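Local coordinates for aminotransferase TlmJ (Streptoalloteichus hindustanus, PDB 5UID), which probably catalyses a pyridoxal 5'-phosphate-dependent transamination, as a member of the DegT/DnrJ/EryC1 aminotransferase family, at residues Arg312-Met315 with Ala316-Leu319. Sequence-based numbering, arbitrary orientation.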
ATOM      1  N   ARG A 312     -17.544 -27.294  17.559  1.00 31.63           N
ATOM      2  CA  ARG A 312     -16.482 -26.437  17.035  1.00 28.97           C
ATOM      3  C   ARG A 312     -16.499 -25.069  17.705  1.00 34.30           C
ATOM      4  O   ARG A 312     -15.466 -24.586  18.185  1.00 42.42           O
ATOM      5  CB  ARG A 312     -16.623 -26.295  15.517  1.00 36.31           C
ATOM      6  CG  ARG A 312     -15.363 -25.820  14.782  1.00 33.52           C
ATOM      7  CD  ARG A 312     -15.185 -24.303  14.829  1.00 32.37           C
ATOM      8  NE  ARG A 312     -16.376 -23.594  14.373  1.00 33.22           N
ATOM      9  CZ  ARG A 312     -16.659 -23.350  13.096  1.00 33.35           C
ATOM     10  NH1 ARG A 312     -17.766 -22.696  12.776  1.00 30.35           N
ATOM     11  NH2 ARG A 312     -15.837 -23.761  12.139  1.00 26.04           N
ATOM     12  N   ASP A 313     -17.666 -24.422  17.737  1.00 31.88           N
ATOM     13  CA  ASP A 313     -17.754 -23.094  18.333  1.00 36.82           C
ATOM     14  C   ASP A 313     -17.510 -23.147  19.835  1.00 36.83           C
ATOM     15  O   ASP A 313     -16.805 -22.293  20.385  1.00 32.49           O
ATOM     16  CB  ASP A 313     -19.115 -22.470  18.027  1.00 39.16           C
ATOM     17  CG  ASP A 313     -19.324 -22.234  16.542  1.00 40.28           C
ATOM     18  OD1 ASP A 313     -18.376 -22.469  15.762  1.00 41.94           O
ATOM     19  OD2 ASP A 313     -20.434 -21.815  16.156  1.00 41.44           O
ATOM     20  N   ALA A 314     -18.080 -24.148  20.513  1.00 37.51           N
ATOM     21  CA  ALA A 314     -17.848 -24.301  21.944  1.00 33.94           C
ATOM     22  C   ALA A 314     -16.381 -24.577  22.245  1.00 37.83           C
ATOM     23  O   ALA A 314     -15.882 -24.191  23.309  1.00 36.96           O
ATOM     24  CB  ALA A 314     -18.728 -25.420  22.500  1.00 36.70           C
HETATM   25  N   MSE A 315     -15.678 -25.230  21.324  1.00 30.78           N
HETATM   26  CA  MSE A 315     -14.258 -25.504  21.490  1.00 33.54           C
HETATM   27  C   MSE A 315     -13.442 -24.216  21.456  1.00 39.53           C
HETATM   28  O   MSE A 315     -12.546 -24.014  22.278  1.00 39.62           O
HETATM   29  CB  MSE A 315     -13.765 -26.456  20.403  1.00 32.48           C
HETATM   30  CG  MSE A 315     -12.348 -26.928  20.615  1.00 44.42           C
HETATM   31 SE   MSE A 315     -12.224 -28.102  22.160  0.68 55.38          SE
HETATM   32  CE  MSE A 315     -10.342 -27.897  22.499  1.00 52.01           C
ATOM     33  N   ALA A 316     -13.758 -23.346  20.494  1.00 34.03           N
ATOM     34  CA  ALA A 316     -13.049 -22.076  20.383  1.00 34.46           C
ATOM     35  C   ALA A 316     -13.326 -21.181  21.585  1.00 34.12           C
ATOM     36  O   ALA A 316     -12.426 -20.481  22.064  1.00 40.53           O
ATOM     37  CB  ALA A 316     -13.433 -21.371  19.082  1.00 29.33           C
ATOM     38  N   ARG A 317     -14.564 -21.193  22.089  1.00 31.77           N
ATOM     39  CA  ARG A 317     -14.886 -20.416  23.283  1.00 31.90           C
ATOM     40  C   ARG A 317     -14.134 -20.940  24.499  1.00 35.91           C
ATOM     41  O   ARG A 317     -13.629 -20.157  25.313  1.00 34.24           O
ATOM     42  CB  ARG A 317     -16.394 -20.443  23.540  1.00 38.87           C
ATOM     43  CG  ARG A 317     -17.205 -19.497  22.670  1.00 51.01           C
ATOM     44  CD  ARG A 317     -18.497 -20.153  22.200  1.00 63.70           C
ATOM     45  NE  ARG A 317     -19.237 -20.773  23.298  1.00 73.56           N
ATOM     46  CZ  ARG A 317     -20.249 -21.619  23.132  1.00 73.34           C
ATOM     47  NH1 ARG A 317     -20.867 -22.137  24.186  1.00 74.15           N
ATOM     48  NH2 ARG A 317     -20.640 -21.953  21.909  1.00 70.31           N
ATOM     49  N   ARG A 318     -14.055 -22.264  24.642  1.00 36.30           N
ATOM     50  CA  ARG A 318     -13.344 -22.850  25.772  1.00 41.58           C
ATOM     51  C   ARG A 318     -11.851 -22.557  25.690  1.00 44.17           C
ATOM     52  O   ARG A 318     -11.233 -22.149  26.681  1.00 44.33           O
ATOM     53  CB  ARG A 318     -13.596 -24.357  25.825  1.00 37.47           C
ATOM     54  CG  ARG A 318     -12.928 -25.052  26.998  1.00 45.30           C
ATOM     55  CD  ARG A 318     -13.147 -26.553  26.947  1.00 47.27           C
ATOM     56  NE  ARG A 318     -12.407 -27.250  27.995  1.00 51.23           N
ATOM     57  CZ  ARG A 318     -12.937 -27.656  29.144  1.00 61.38           C
ATOM     58  NH1 ARG A 318     -14.221 -27.439  29.397  1.00 66.99           N
ATOM     59  NH2 ARG A 318     -12.184 -28.282  30.038  1.00 64.95           N
ATOM     60  N   LEU A 319     -11.256 -22.760  24.512  1.00 40.14           N
ATOM     61  CA  LEU A 319      -9.830 -22.493  24.345  1.00 38.92           C
ATOM     62  C   LEU A 319      -9.509 -21.028  24.602  1.00 35.98           C
ATOM     63  O   LEU A 319      -8.476 -20.708  25.203  1.00 33.87           O
ATOM     64  CB  LEU A 319      -9.377 -22.906  22.945  1.00 27.74           C
ATOM     65  CG  LEU A 319      -9.365 -24.417  22.710  1.00 40.46           C
ATOM     66  CD1 LEU A 319      -8.930 -24.757  21.295  1.00 37.19           C
ATOM     67  CD2 LEU A 319      -8.460 -25.084  23.724  1.00 41.56           C
TER
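The carbonyl oxygen Arg312 O is gripped by two amides of the same helix: Ala316 N donates to it at 3.1 Å, and Met315 N adds a weak bond. The ladder runs on in i to i+4 steps, through Arg317 N to Asp313 O and Arg318 N to Ala314 O; within 312-319 its last rung is Leu319 N to Met315 O, 2.9 Å, the straightest of the four at 168°.

Residues about one turn apart meet on two flanks. On the buried one, the selenomethionine Met315 has CG anti to its backbone N (chi1 -172°) and a bend at chi2, which bring CE to 3.6 Å from Leu319 CD2; the methyl sits over the face of the isobutyl fork, about as near to CG as to either branch. Flexible and branched apolar chains suit this inner face. On the exposed flank, Arg317 doubles back along the backbone through bends at chi2 and chi3, so that its CD lies 3.3 Å from Asp313 O and one guanidinium face rests over Ala314 CA, off-centre. The small side chain of Ala314 probably lets the planar group come down close, while the charged end suits a solvent-facing site.

At the start of 312-319, Arg312 NE bonds Asp313 OD1 at 2.7 Å, the oxygen lying in the guanidinium plane, a salt bridge that probably steadies the arginine head. Arg312 NH2 bonds the carbonyls of Ala352 and Thr355, so acid and main-chain oxygens together satisfy this buried arginine.

Helix 309-321 lies with Arg312, Met315 and Ala316 on Leu356 of strand 355-358 and Ala314, Arg318 and Leu319 against helix 366-383, while Arg312 and Asp313 pack on Trp234, and Ala316 on Trp233, of the second subunit.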